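Methylenetetrahydrofolate--tRNA-(uracil-5-)-methyltransferase TrmFO (Thermus thermophilus, PDB 3G5S) catalyses, with FAD as cofactor, the folate-dependent methylation of uridine 54 in tRNA to 5-methyluridine. Local coordinates at residues R45-V50 and E98-Y103; A16-L21 and T105-G110; G65-E70 and Y343-A348. All coordinates share one frame; numbering follows the deposited sequence.

Contact 1: residues R45-V50 and E98-Y103; sequences RFAEIV and EEFSGY. With FAD (flavin-adenine dinucleotide), chain B.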
loop_
_atom_site.group_PDB
_atom_site.type_symbol
_atom_site.label_atom_id
_atom_site.label_comp_id
_atom_site.label_asym_id
_atom_site.label_seq_id
_atom_site.Cartn_x
_atom_site.Cartn_y
_atom_site.Cartn_z
ATOM N N ARG A 45 -12.656 -17.723 9.537
ATOM C CA ARG A 45 -13.493 -16.559 9.276
ATOM C C ARG A 45 -13.031 -15.752 8.077
ATOM O O ARG A 45 -11.833 -15.622 7.824
ATOM C CB ARG A 45 -13.502 -15.637 10.494
ATOM C CG ARG A 45 -14.132 -16.238 11.731
ATOM C CD ARG A 45 -15.638 -16.077 11.711
ATOM N NE ARG A 45 -16.241 -16.477 12.981
ATOM C CZ ARG A 45 -16.313 -15.697 14.057
ATOM N NH1 ARG A 45 -16.883 -16.150 15.166
ATOM N NH2 ARG A 45 -15.816 -14.466 14.026
ATOM N N PHE A 46 -13.986 -15.187 7.348
ATOM C CA PHE A 46 -13.657 -14.231 6.306
ATOM C C PHE A 46 -13.192 -12.929 6.948
ATOM O O PHE A 46 -13.719 -12.510 7.978
ATOM C CB PHE A 46 -14.859 -13.954 5.407
ATOM C CG PHE A 46 -15.473 -15.189 4.797
ATOM C CD1 PHE A 46 -14.734 -16.357 4.629
ATOM C CD2 PHE A 46 -16.788 -15.173 4.360
ATOM C CE1 PHE A 46 -15.308 -17.487 4.057
ATOM C CE2 PHE A 46 -17.364 -16.298 3.793
ATOM C CZ PHE A 46 -16.623 -17.449 3.644
ATOM N N ALA A 47 -12.202 -12.302 6.327
ATOM C CA ALA A 47 -11.679 -11.018 6.774
ATOM C C ALA A 47 -11.136 -11.077 8.203
ATOM O O ALA A 47 -11.241 -10.125 8.971
ATOM C CB ALA A 47 -12.731 -9.918 6.622
ATOM N N GLU A 48 -10.532 -12.206 8.549
ATOM C CA GLU A 48 -9.801 -12.311 9.798
ATOM C C GLU A 48 -8.724 -11.234 9.867
ATOM O O GLU A 48 -7.973 -11.032 8.909
ATOM C CB GLU A 48 -9.159 -13.696 9.926
ATOM C CG GLU A 48 -8.247 -13.833 11.138
ATOM C CD GLU A 48 -7.641 -15.229 11.302
ATOM O OE1 GLU A 48 -8.120 -16.197 10.673
ATOM O OE2 GLU A 48 -6.673 -15.353 12.077
ATOM N N ILE A 49 -8.659 -10.557 11.008
ATOM C CA ILE A 49 -7.646 -9.552 11.281
ATOM C C ILE A 49 -6.482 -10.250 11.979
ATOM O O ILE A 49 -6.633 -10.744 13.093
ATOM C CB ILE A 49 -8.221 -8.457 12.204
ATOM C CG1 ILE A 49 -9.365 -7.713 11.509
ATOM C CG2 ILE A 49 -7.128 -7.499 12.665
ATOM C CD1 ILE A 49 -8.904 -6.713 10.469
ATOM N N VAL A 50 -5.329 -10.319 11.319
ATOM C CA VAL A 50 -4.247 -11.163 11.830
ATOM C C VAL A 50 -3.317 -10.493 12.842
ATOM O O VAL A 50 -2.572 -11.176 13.535
ATOM C CB VAL A 50 -3.408 -11.808 10.699
ATOM C CG1 VAL A 50 -4.289 -12.674 9.818
ATOM C CG2 VAL A 50 -2.682 -10.748 9.896
ATOM N N GLU A 98 -13.057 -10.504 16.601
ATOM C CA GLU A 98 -14.009 -11.591 16.408
ATOM C C GLU A 98 -15.387 -11.089 15.973
ATOM O O GLU A 98 -16.038 -11.709 15.139
ATOM C CB GLU A 98 -14.117 -12.447 17.677
ATOM C CG GLU A 98 -14.975 -13.697 17.530
ATOM C CD GLU A 98 -16.458 -13.425 17.715
ATOM O OE1 GLU A 98 -16.804 -12.549 18.536
ATOM O OE2 GLU A 98 -17.276 -14.092 17.045
ATOM N N GLU A 99 -15.838 -9.972 16.537
ATOM C CA GLU A 99 -17.118 -9.404 16.122
ATOM C C GLU A 99 -17.047 -8.877 14.691
ATOM O O GLU A 99 -18.008 -8.977 13.925
ATOM C CB GLU A 99 -17.541 -8.280 17.066
ATOM C CG GLU A 99 -18.042 -8.755 18.414
ATOM C CD GLU A 99 -18.226 -7.617 19.403
ATOM O OE1 GLU A 99 -18.207 -6.442 18.973
ATOM O OE2 GLU A 99 -18.387 -7.898 20.609
ATOM N N PHE A 100 -15.895 -8.319 14.336
ATOM C CA PHE A 100 -15.648 -7.817 12.995
ATOM C C PHE A 100 -15.735 -8.941 11.964
ATOM O O PHE A 100 -16.539 -8.880 11.031
ATOM C CB PHE A 100 -14.274 -7.134 12.976
ATOM C CG PHE A 100 -13.805 -6.688 11.617
ATOM C CD1 PHE A 100 -12.944 -7.483 10.878
ATOM C CD2 PHE A 100 -14.173 -5.454 11.103
ATOM C CE1 PHE A 100 -12.489 -7.077 9.641
ATOM C CE2 PHE A 100 -13.719 -5.043 9.872
ATOM C CZ PHE A 100 -12.873 -5.854 9.137
ATOM N N SER A 101 -14.923 -9.979 12.140
ATOM C CA SER A 101 -14.893 -11.050 11.147
ATOM C C SER A 101 -16.175 -11.876 11.190
ATOM O O SER A 101 -16.607 -12.409 10.168
ATOM C CB SER A 101 -13.667 -11.936 11.340
ATOM O OG SER A 101 -13.813 -12.736 12.497
ATOM N N GLY A 102 -16.785 -11.975 12.367
ATOM C CA GLY A 102 -18.031 -12.707 12.500
ATOM C C GLY A 102 -19.149 -12.090 11.682
ATOM O O GLY A 102 -19.883 -12.788 10.984
ATOM N N TYR A 103 -19.282 -10.770 11.773
ATOM C CA TYR A 103 -20.310 -10.051 11.026
ATOM C C TYR A 103 -20.102 -10.201 9.523
ATOM O O TYR A 103 -21.044 -10.475 8.779
ATOM C CB TYR A 103 -20.316 -8.570 11.427
ATOM C CG TYR A 103 -21.312 -7.706 10.682
ATOM C CD1 TYR A 103 -22.618 -7.571 11.131
ATOM C CD2 TYR A 103 -20.940 -7.010 9.541
ATOM C CE1 TYR A 103 -23.525 -6.774 10.453
ATOM C CE2 TYR A 103 -21.840 -6.208 8.861
ATOM C CZ TYR A 103 -23.130 -6.097 9.318
ATOM O OH TYR A 103 -24.030 -5.301 8.642
HETATM P PA FAD B . -5.590 -11.448 3.569
HETATM O O1A FAD B . -4.379 -12.160 4.100
HETATM O O2A FAD B . -6.469 -10.723 4.539
HETATM O O5B FAD B . -6.522 -12.449 2.745
HETATM C C5B FAD B . -5.984 -13.355 1.801
HETATM C C4B FAD B . -6.810 -14.624 1.874
HETATM O O4B FAD B . -6.448 -15.479 0.803
HETATM C C3B FAD B . -6.543 -15.404 3.160
HETATM O O3B FAD B . -7.754 -15.713 3.821
HETATM C C2B FAD B . -5.816 -16.665 2.689
HETATM O O2B FAD B . -6.070 -17.818 3.465
HETATM C C1B FAD B . -6.356 -16.823 1.281
HETATM N N9A FAD B . -5.521 -17.533 0.299
HETATM C C8A FAD B . -4.193 -17.344 0.034
HETATM N N7A FAD B . -3.847 -18.124 -1.011
HETATM C C5A FAD B . -4.955 -18.799 -1.418
HETATM C C6A FAD B . -5.193 -19.722 -2.426
HETATM N N6A FAD B . -4.285 -20.001 -3.371
HETATM N N1A FAD B . -6.461 -20.216 -2.574
HETATM C C2A FAD B . -7.482 -19.837 -1.736
HETATM N N3A FAD B . -7.261 -18.921 -0.733
HETATM C C4A FAD B . -6.010 -18.433 -0.595
HETATM N N1 FAD B . -2.262 -4.504 8.108
HETATM C C2 FAD B . -2.645 -3.439 8.883
HETATM O O2 FAD B . -3.305 -2.521 8.401
HETATM N N3 FAD B . -2.284 -3.405 10.216
HETATM C C4 FAD B . -1.549 -4.418 10.809
HETATM O O4 FAD B . -1.247 -4.360 12.007
HETATM C C4X FAD B . -1.169 -5.497 10.010
HETATM N N5 FAD B . -0.430 -6.533 10.537
HETATM C C5X FAD B . -0.071 -7.596 9.734
HETATM C C6 FAD B . 0.666 -8.641 10.282
HETATM C C7 FAD B . 1.051 -9.718 9.496
HETATM C C7M FAD B . 1.847 -10.844 10.093
HETATM C C8 FAD B . 0.685 -9.750 8.154
HETATM C C8M FAD B . 1.092 -10.911 7.292
HETATM C C9 FAD B . -0.055 -8.706 7.603
HETATM C C9A FAD B . -0.437 -7.621 8.388
HETATM N N10 FAD B . -1.159 -6.570 7.837
HETATM C C10 FAD B . -1.528 -5.526 8.664
HETATM C "C1'" FAD B . -0.998 -6.255 6.367
HETATM C "C2'" FAD B . -2.305 -6.322 5.559
HETATM O "O2'" FAD B . -3.049 -5.117 5.633
HETATM C "C3'" FAD B . -3.166 -7.523 5.950
HETATM O "O3'" FAD B . -2.427 -8.680 5.609
HETATM C "C4'" FAD B . -4.518 -7.557 5.240
HETATM O "O4'" FAD B . -5.297 -8.570 5.844
HETATM C "C5'" FAD B . -4.378 -7.781 3.739
HETATM O "O5'" FAD B . -5.641 -8.075 3.183
HETATM P P FAD B . -5.734 -9.067 1.932
HETATM O O1P FAD B . -4.868 -8.590 0.810
HETATM O O2P FAD B . -7.187 -9.263 1.647
HETATM O O3P FAD B . -5.057 -10.427 2.452
#
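Arg45 reaches along the helix of residues 98-103 and closes on Glu98 with both ends of its guanidinium group. NH1 of Arg45 makes the salt bridge, 2.8 Å from OE2 of Glu98 and nearly straight at 160°, using the anti lone pair of that oxygen; the guanidinium and carboxylate planes stand 64° apart. NH2 of Arg45 donates to the backbone O of Glu98 at 3.0 Å, an oxygen that also takes the helical N-H of Gly102, and to OG of Ser101 at 3.1 Å, which lies near the guanidinium plane. A bend at chi2 (-84°) turns the arginine back over the helix, where CA of Gly102 lies against one guanidinium face; a side chain there would crowd NH2, so glycine suits the place.

Van der Waals contacts, in part through backbone carbonyl oxygens, make up the rest. CG1 of Ile49 lies 3.6 Å from CD1 of Phe100, the two side chains set roughly perpendicular, while O of Ala47 meets the ring edge, 3.4 Å from CE1 of Phe100. The small Ser101 lets the loop come close, its CB 3.4 Å from O of Phe46.

A type II turn from Arg45 to Glu48 shapes this loop, which follows strand 27-30 of the Rossmann-type FAD-binding fold and runs on to Val50, whose CG2 touches the flavin. It lies between helix 97-109 and FAD: Phe46 packs on Ala9 of the glycine-rich loop and on Ser14 of helix 11-22, and Phe100 reaches Leu11 and, on helix 77-84, Ala81.

Contact 2: residues A16-L21 and T105-G110; sequences AAWTLL and TERLTG
Trp18 and Leu108 bring together two helices of the Rossmann-type FAD-binding domain: helix 11-22, which follows the glycine-rich FAD-binding loop, and helix 97-109, which leads toward strand 114-117 at the border of the parallel sheet. The short segments run in roughly the same direction, 41° apart, with axes 10.7 Å from each other, a spacing that leaves room for a layer of large side chains.

Trp18 spans that gap with the six-membered end of its indole. Its CG lies opposite the backbone N (chi1 -169°), which swings the ring toward the other helix, where it meets Arg107 and Leu108 with its edge. The arginine, bent at chi2 and chi3, folds back so that its guanidinium presents a face to that edge: CH2 of Trp18 stands 3.3 Å above the guanidinium plane, offset toward its rim, and the two planes are 83° apart. NH2 of Arg107 comes within 3.4 Å of CH2 of Trp18. Because the cation lies at the ring's edge and not over its face, this is van der Waals contact and not a cation-pi stack. Replacing Trp18 by an alanine would probably open a gap between the helices, leave one side of Leu108 without its neighbour and set the Arg107 guanidinium freer to turn.

A leucine suits the facing place on helix 97-109: the one methyl CD2 of Leu108 meets three partners. It lies 3.8 Å from CE3 of Trp18, near the indole plane, and 3.9 Å from CB of Ala17, where a small residue leaves room for it. Leu77 of helix 77-84 touches Trp18, Arg107 and Leu108 alike. One turn further along helix 11-22, Leu21 crosses Leu108 at about a right angle, CD1 of Leu21 to CD2 of Leu108 at 3.7 Å.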
loop_
_atom_site.group_PDB
_atom_site.type_symbol
_atom_site.label_atom_id
_atom_site.label_comp_id
_atom_site.label_asym_id
_atom_site.label_seq_id
_atom_site.Cartn_x
_atom_site.Cartn_y
_atom_site.Cartn_z
ATOM N N ALA A 16 -14.604 -7.395 -2.164
ATOM C CA ALA A 16 -14.864 -7.618 -3.582
ATOM C C ALA A 16 -16.139 -8.439 -3.766
ATOM O O ALA A 16 -17.007 -8.093 -4.579
ATOM C CB ALA A 16 -13.681 -8.312 -4.245
ATOM N N ALA A 17 -16.251 -9.531 -3.009
ATOM C CA ALA A 17 -17.433 -10.381 -3.074
ATOM C C ALA A 17 -18.691 -9.591 -2.739
ATOM O O ALA A 17 -19.697 -9.696 -3.433
ATOM C CB ALA A 17 -17.284 -11.578 -2.143
ATOM N N TRP A 18 -18.640 -8.793 -1.680
ATOM C CA TRP A 18 -19.820 -8.041 -1.282
ATOM C C TRP A 18 -20.254 -7.075 -2.382
ATOM O O TRP A 18 -21.450 -6.878 -2.620
ATOM C CB TRP A 18 -19.535 -7.281 0.010
ATOM C CG TRP A 18 -20.748 -6.698 0.647
ATOM C CD1 TRP A 18 -21.007 -5.376 0.861
ATOM C CD2 TRP A 18 -21.861 -7.420 1.187
ATOM N NE1 TRP A 18 -22.222 -5.230 1.492
ATOM C CE2 TRP A 18 -22.765 -6.471 1.703
ATOM C CE3 TRP A 18 -22.186 -8.780 1.272
ATOM C CZ2 TRP A 18 -23.971 -6.839 2.299
ATOM C CZ3 TRP A 18 -23.381 -9.143 1.867
ATOM C CH2 TRP A 18 -24.259 -8.177 2.372
ATOM N N THR A 19 -19.284 -6.459 -3.044
ATOM C CA THR A 19 -19.594 -5.500 -4.094
ATOM C C THR A 19 -20.310 -6.182 -5.262
ATOM O O THR A 19 -21.323 -5.691 -5.770
ATOM C CB THR A 19 -18.314 -4.798 -4.586
ATOM O OG1 THR A 19 -17.578 -4.289 -3.466
ATOM C CG2 THR A 19 -18.654 -3.646 -5.512
ATOM N N LEU A 20 -19.777 -7.324 -5.678
ATOM C CA LEU A 20 -20.408 -8.118 -6.715
ATOM C C LEU A 20 -21.839 -8.496 -6.324
ATOM O O LEU A 20 -22.777 -8.325 -7.107
ATOM C CB LEU A 20 -19.563 -9.361 -6.968
ATOM C CG LEU A 20 -18.311 -9.121 -7.814
ATOM C CD1 LEU A 20 -17.158 -10.016 -7.378
ATOM C CD2 LEU A 20 -18.623 -9.337 -9.280
ATOM N N LEU A 21 -22.002 -9.004 -5.108
ATOM C CA LEU A 21 -23.306 -9.453 -4.640
ATOM C C LEU A 21 -24.318 -8.308 -4.611
ATOM O O LEU A 21 -25.476 -8.484 -4.997
ATOM C CB LEU A 21 -23.184 -10.112 -3.266
ATOM C CG LEU A 21 -22.323 -11.380 -3.227
ATOM C CD1 LEU A 21 -22.009 -11.782 -1.794
ATOM C CD2 LEU A 21 -23.003 -12.523 -3.977
ATOM N N THR A 105 -18.451 -12.538 7.917
ATOM C CA THR A 105 -18.655 -13.926 7.532
ATOM C C THR A 105 -20.144 -14.255 7.444
ATOM O O THR A 105 -20.588 -14.915 6.509
ATOM C CB THR A 105 -17.957 -14.875 8.514
ATOM O OG1 THR A 105 -16.548 -14.607 8.516
ATOM C CG2 THR A 105 -18.193 -16.320 8.110
ATOM N N GLU A 106 -20.916 -13.786 8.419
ATOM C CA GLU A 106 -22.358 -14.011 8.418
ATOM C C GLU A 106 -23.057 -13.341 7.232
ATOM O O GLU A 106 -23.891 -13.961 6.568
ATOM C CB GLU A 106 -22.985 -13.541 9.733
ATOM C CG GLU A 106 -22.528 -14.320 10.957
ATOM C CD GLU A 106 -23.256 -13.896 12.222
ATOM O OE1 GLU A 106 -24.489 -13.700 12.163
ATOM O OE2 GLU A 106 -22.596 -13.763 13.275
ATOM N N ARG A 107 -22.723 -12.080 6.962
ATOM C CA ARG A 107 -23.390 -11.353 5.884
ATOM C C ARG A 107 -23.100 -11.994 4.531
ATOM O O ARG A 107 -23.990 -12.139 3.703
ATOM C CB ARG A 107 -22.995 -9.868 5.862
ATOM C CG ARG A 107 -23.500 -9.025 7.037
ATOM C CD ARG A 107 -25.006 -9.091 7.230
ATOM N NE ARG A 107 -25.781 -8.737 6.041
ATOM C CZ ARG A 107 -26.013 -7.494 5.627
ATOM N NH1 ARG A 107 -25.504 -6.463 6.285
ATOM N NH2 ARG A 107 -26.751 -7.277 4.546
ATOM N N LEU A 108 -21.847 -12.373 4.308
ATOM C CA LEU A 108 -21.469 -13.020 3.057
ATOM C C LEU A 108 -22.090 -14.407 2.924
ATOM O O LEU A 108 -22.749 -14.715 1.930
ATOM C CB LEU A 108 -19.947 -13.106 2.941
ATOM C CG LEU A 108 -19.279 -11.812 2.482
ATOM C CD1 LEU A 108 -17.786 -11.835 2.749
ATOM C CD2 LEU A 108 -19.564 -11.562 1.014
ATOM N N THR A 109 -21.882 -15.241 3.937
ATOM C CA THR A 109 -22.321 -16.629 3.867
ATOM C C THR A 109 -23.833 -16.732 3.673
ATOM O O THR A 109 -24.317 -17.644 3.004
ATOM C CB THR A 109 -21.872 -17.424 5.107
ATOM O OG1 THR A 109 -20.442 -17.388 5.203
ATOM C CG2 THR A 109 -22.328 -18.877 5.010
ATOM N N GLY A 110 -24.571 -15.783 4.240
ATOM C CA GLY A 110 -26.017 -15.779 4.147
ATOM C C GLY A 110 -26.608 -15.223 2.862
ATOM O O GLY A 110 -27.819 -15.278 2.666
#

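Contact 3: residues G65-E70 and Y343-A348; sequences GLLQAE and YLESAA. With FAD (flavin-adenine dinucleotide), chain B.
The FAD pocket borders this contact, for helix 343-348 begins at the flavin and turns another side to helix 65-70. At the cofactor, N of Tyr343 donates a hydrogen bond of 3.0 Å to O2 of FAD, with an N-H...O angle of 153°. The tyrosine ring lies against the pyrimidine part of the flavin, C2 of FAD standing 3.4 Å above the Tyr343 ring plane and over its centre. An aromatic residue suits the place, since its flat face can cover the heterocycle while its hydroxyl bonds to O of Ser52. Ser346, one turn on, brings OG to 3.4 Å from O5' of FAD, a contact and not a hydrogen bond; OG is bonded to O of Gly342.

This is helix-to-helix packing within the Rossmann-type FAD-binding fold: helix 343-361, which follows strand 331-333 of the parallel sheet, packs against helix 63-74 on a side turned from the flavin. The short segments run 36° apart in direction, with axes 10.3 Å from each other, and their contact is carried by hydrocarbon.

Leu67 and Leu344 lie side by side, pointing opposite ways. Each has its CG opposite the backbone N, which carries the branches in between the two helices. CD2 of Leu67 sits 3.5 Å from CG of Leu344, tighter than ordinary carbon contact. The other branch of Leu67 reaches Ala348, CD1 of Leu67 to CB of Ala348 at 3.9 Å, where the short methyl leaves room for it. CG of Gln68 lies 3.7 Å from CD2 of Leu344, one side chain running across the other; the amide beyond donates through NE2 to O of Gly56. Glu345 meets Leu67 through CA and CG, while its carboxylate forms a salt bridge with Lys64.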
loop_
_atom_site.group_PDB
_atom_site.type_symbol
_atom_site.label_atom_id
_atom_site.label_comp_id
_atom_site.label_asym_id
_atom_site.label_seq_id
_atom_site.Cartn_x
_atom_site.Cartn_y
_atom_site.Cartn_z
ATOM N N GLY A 65 -8.329 8.261 7.544
ATOM C CA GLY A 65 -9.637 8.777 7.910
ATOM C C GLY A 65 -10.468 9.134 6.692
ATOM O O GLY A 65 -11.669 8.867 6.644
ATOM N N LEU A 66 -9.839 9.744 5.692
ATOM C CA LEU A 66 -10.544 10.009 4.447
ATOM C C LEU A 66 -10.967 8.699 3.778
ATOM O O LEU A 66 -12.105 8.560 3.332
ATOM C CB LEU A 66 -9.694 10.839 3.497
ATOM C CG LEU A 66 -10.262 11.032 2.093
ATOM C CD1 LEU A 66 -11.672 11.616 2.116
ATOM C CD2 LEU A 66 -9.339 11.877 1.231
ATOM N N LEU A 67 -10.062 7.730 3.711
ATOM C CA LEU A 67 -10.402 6.465 3.065
ATOM C C LEU A 67 -11.551 5.758 3.802
ATOM O O LEU A 67 -12.433 5.170 3.169
ATOM C CB LEU A 67 -9.166 5.575 2.956
ATOM C CG LEU A 67 -9.332 4.281 2.152
ATOM C CD1 LEU A 67 -9.826 4.537 0.744
ATOM C CD2 LEU A 67 -8.018 3.530 2.107
ATOM N N GLN A 68 -11.554 5.826 5.135
ATOM C CA GLN A 68 -12.665 5.286 5.915
ATOM C C GLN A 68 -13.984 5.938 5.521
ATOM O O GLN A 68 -14.992 5.262 5.324
ATOM C CB GLN A 68 -12.421 5.485 7.412
ATOM C CG GLN A 68 -11.309 4.605 7.960
ATOM C CD GLN A 68 -10.813 5.045 9.324
ATOM O OE1 GLN A 68 -11.389 5.929 9.959
ATOM N NE2 GLN A 68 -9.730 4.427 9.783
ATOM N N ALA A 69 -13.979 7.263 5.430
ATOM C CA ALA A 69 -15.185 8.000 5.073
ATOM C C ALA A 69 -15.659 7.662 3.660
ATOM O O ALA A 69 -16.861 7.507 3.421
ATOM C CB ALA A 69 -14.965 9.505 5.227
ATOM N N GLU A 70 -14.719 7.551 2.728
ATOM C CA GLU A 70 -15.064 7.166 1.365
ATOM C C GLU A 70 -15.714 5.797 1.352
ATOM O O GLU A 70 -16.715 5.579 0.678
ATOM C CB GLU A 70 -13.809 7.151 0.480
ATOM C CG GLU A 70 -13.242 8.532 0.209
ATOM C CD GLU A 70 -11.913 8.537 -0.537
ATOM O OE1 GLU A 70 -11.331 7.458 -0.839
ATOM O OE2 GLU A 70 -11.439 9.668 -0.812
ATOM N N TYR A 343 -5.250 -2.963 6.213
ATOM C CA TYR A 343 -6.554 -3.624 6.162
ATOM C C TYR A 343 -7.545 -2.838 5.313
ATOM O O TYR A 343 -8.243 -3.394 4.467
ATOM C CB TYR A 343 -7.165 -3.814 7.550
ATOM C CG TYR A 343 -6.318 -4.530 8.580
ATOM C CD1 TYR A 343 -5.858 -5.827 8.381
ATOM C CD2 TYR A 343 -6.031 -3.915 9.789
ATOM C CE1 TYR A 343 -5.103 -6.471 9.354
ATOM C CE2 TYR A 343 -5.289 -4.545 10.762
ATOM C CZ TYR A 343 -4.824 -5.823 10.545
ATOM O OH TYR A 343 -4.086 -6.452 11.522
ATOM N N LEU A 344 -7.609 -1.537 5.560
ATOM C CA LEU A 344 -8.550 -0.667 4.883
ATOM C C LEU A 344 -8.243 -0.513 3.396
ATOM O O LEU A 344 -9.142 -0.576 2.553
ATOM C CB LEU A 344 -8.494 0.693 5.576
ATOM C CG LEU A 344 -9.197 1.876 4.948
ATOM C CD1 LEU A 344 -10.689 1.664 5.044
ATOM C CD2 LEU A 344 -8.776 3.161 5.655
ATOM N N GLU A 345 -6.971 -0.295 3.081
ATOM C CA GLU A 345 -6.532 -0.202 1.696
ATOM C C GLU A 345 -6.868 -1.488 0.951
ATOM O O GLU A 345 -7.249 -1.462 -0.226
ATOM C CB GLU A 345 -5.025 0.027 1.642
ATOM C CG GLU A 345 -4.560 1.417 2.102
ATOM C CD GLU A 345 -4.365 1.575 3.610
ATOM O OE1 GLU A 345 -4.852 0.749 4.415
ATOM O OE2 GLU A 345 -3.715 2.570 3.997
ATOM N N SER A 346 -6.709 -2.613 1.635
ATOM C CA SER A 346 -7.026 -3.892 1.026
ATOM C C SER A 346 -8.528 -3.997 0.749
ATOM O O SER A 346 -8.936 -4.341 -0.359
ATOM C CB SER A 346 -6.500 -5.029 1.897
ATOM O OG SER A 346 -5.081 -4.994 1.934
ATOM N N ALA A 347 -9.352 -3.686 1.744
ATOM C CA ALA A 347 -10.792 -3.675 1.532
ATOM C C ALA A 347 -11.199 -2.720 0.406
ATOM O O ALA A 347 -12.048 -3.045 -0.417
ATOM C CB ALA A 347 -11.512 -3.324 2.832
ATOM N N ALA A 348 -10.587 -1.539 0.371
ATOM C CA ALA A 348 -10.969 -0.523 -0.601
ATOM C C ALA A 348 -10.625 -0.935 -2.035
ATOM O O ALA A 348 -11.420 -0.725 -2.962
ATOM C CB ALA A 348 -10.340 0.816 -0.244
HETATM P PA FAD B . -5.590 -11.448 3.569
HETATM O O1A FAD B . -4.379 -12.160 4.100
HETATM O O2A FAD B . -6.469 -10.723 4.539
HETATM O O5B FAD B . -6.522 -12.449 2.745
HETATM C C5B FAD B . -5.984 -13.355 1.801
HETATM C C4B FAD B . -6.810 -14.624 1.874
HETATM O O4B FAD B . -6.448 -15.479 0.803
HETATM C C3B FAD B . -6.543 -15.404 3.160
HETATM O O3B FAD B . -7.754 -15.713 3.821
HETATM C C2B FAD B . -5.816 -16.665 2.689
HETATM O O2B FAD B . -6.070 -17.818 3.465
HETATM C C1B FAD B . -6.356 -16.823 1.281
HETATM N N9A FAD B . -5.521 -17.533 0.299
HETATM C C8A FAD B . -4.193 -17.344 0.034
HETATM N N7A FAD B . -3.847 -18.124 -1.011
HETATM C C5A FAD B . -4.955 -18.799 -1.418
HETATM C C6A FAD B . -5.193 -19.722 -2.426
HETATM N N6A FAD B . -4.285 -20.001 -3.371
HETATM N N1A FAD B . -6.461 -20.216 -2.574
HETATM C C2A FAD B . -7.482 -19.837 -1.736
HETATM N N3A FAD B . -7.261 -18.921 -0.733
HETATM C C4A FAD B . -6.010 -18.433 -0.595
HETATM N N1 FAD B . -2.262 -4.504 8.108
HETATM C C2 FAD B . -2.645 -3.439 8.883
HETATM O O2 FAD B . -3.305 -2.521 8.401
HETATM N N3 FAD B . -2.284 -3.405 10.216
HETATM C C4 FAD B . -1.549 -4.418 10.809
HETATM O O4 FAD B . -1.247 -4.360 12.007
HETATM C C4X FAD B . -1.169 -5.497 10.010
HETATM N N5 FAD B . -0.430 -6.533 10.537
HETATM C C5X FAD B . -0.071 -7.596 9.734
HETATM C C6 FAD B . 0.666 -8.641 10.282
HETATM C C7 FAD B . 1.051 -9.718 9.496
HETATM C C7M FAD B . 1.847 -10.844 10.093
HETATM C C8 FAD B . 0.685 -9.750 8.154
HETATM C C8M FAD B . 1.092 -10.911 7.292
HETATM C C9 FAD B . -0.055 -8.706 7.603
HETATM C C9A FAD B . -0.437 -7.621 8.388
HETATM N N10 FAD B . -1.159 -6.570 7.837
HETATM C C10 FAD B . -1.528 -5.526 8.664
HETATM C "C1'" FAD B . -0.998 -6.255 6.367
HETATM C "C2'" FAD B . -2.305 -6.322 5.559
HETATM O "O2'" FAD B . -3.049 -5.117 5.633
HETATM C "C3'" FAD B . -3.166 -7.523 5.950
HETATM O "O3'" FAD B . -2.427 -8.680 5.609
HETATM C "C4'" FAD B . -4.518 -7.557 5.240
HETATM O "O4'" FAD B . -5.297 -8.570 5.844
HETATM C "C5'" FAD B . -4.378 -7.781 3.739
HETATM O "O5'" FAD B . -5.641 -8.075 3.183
HETATM P P FAD B . -5.734 -9.067 1.932
HETATM O O1P FAD B . -4.868 -8.590 0.810
HETATM O O2P FAD B . -7.187 -9.263 1.647
HETATM O O3P FAD B . -5.057 -10.427 2.452
#

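All three contacts are largely buried, but contact 3 lies deepest, its centre about 11 Å from that of the chain, against 21 Å and 24 Å for contacts 1 and 2. Contact 1 is polar at its exposed end, contact 2 is mostly apolar with one partly exposed arginine, and contact 3 joins its helices by hydrocarbon alone. Contacts 1 and 2 share helix 97-109 and touch directly: N of Phe46 is 2.9 Å from OG1 of Thr105, a probable hydrogen bond. Contacts 1 and 3 meet beside FAD, where CG2 of Ile49 packs against OH of Tyr343, contact 1 contributing Val50 and contact 3 Tyr343 and Ser346 to the cofactor pocket. In contact 2 the Leu108 side chain stays about 11 Å from FAD.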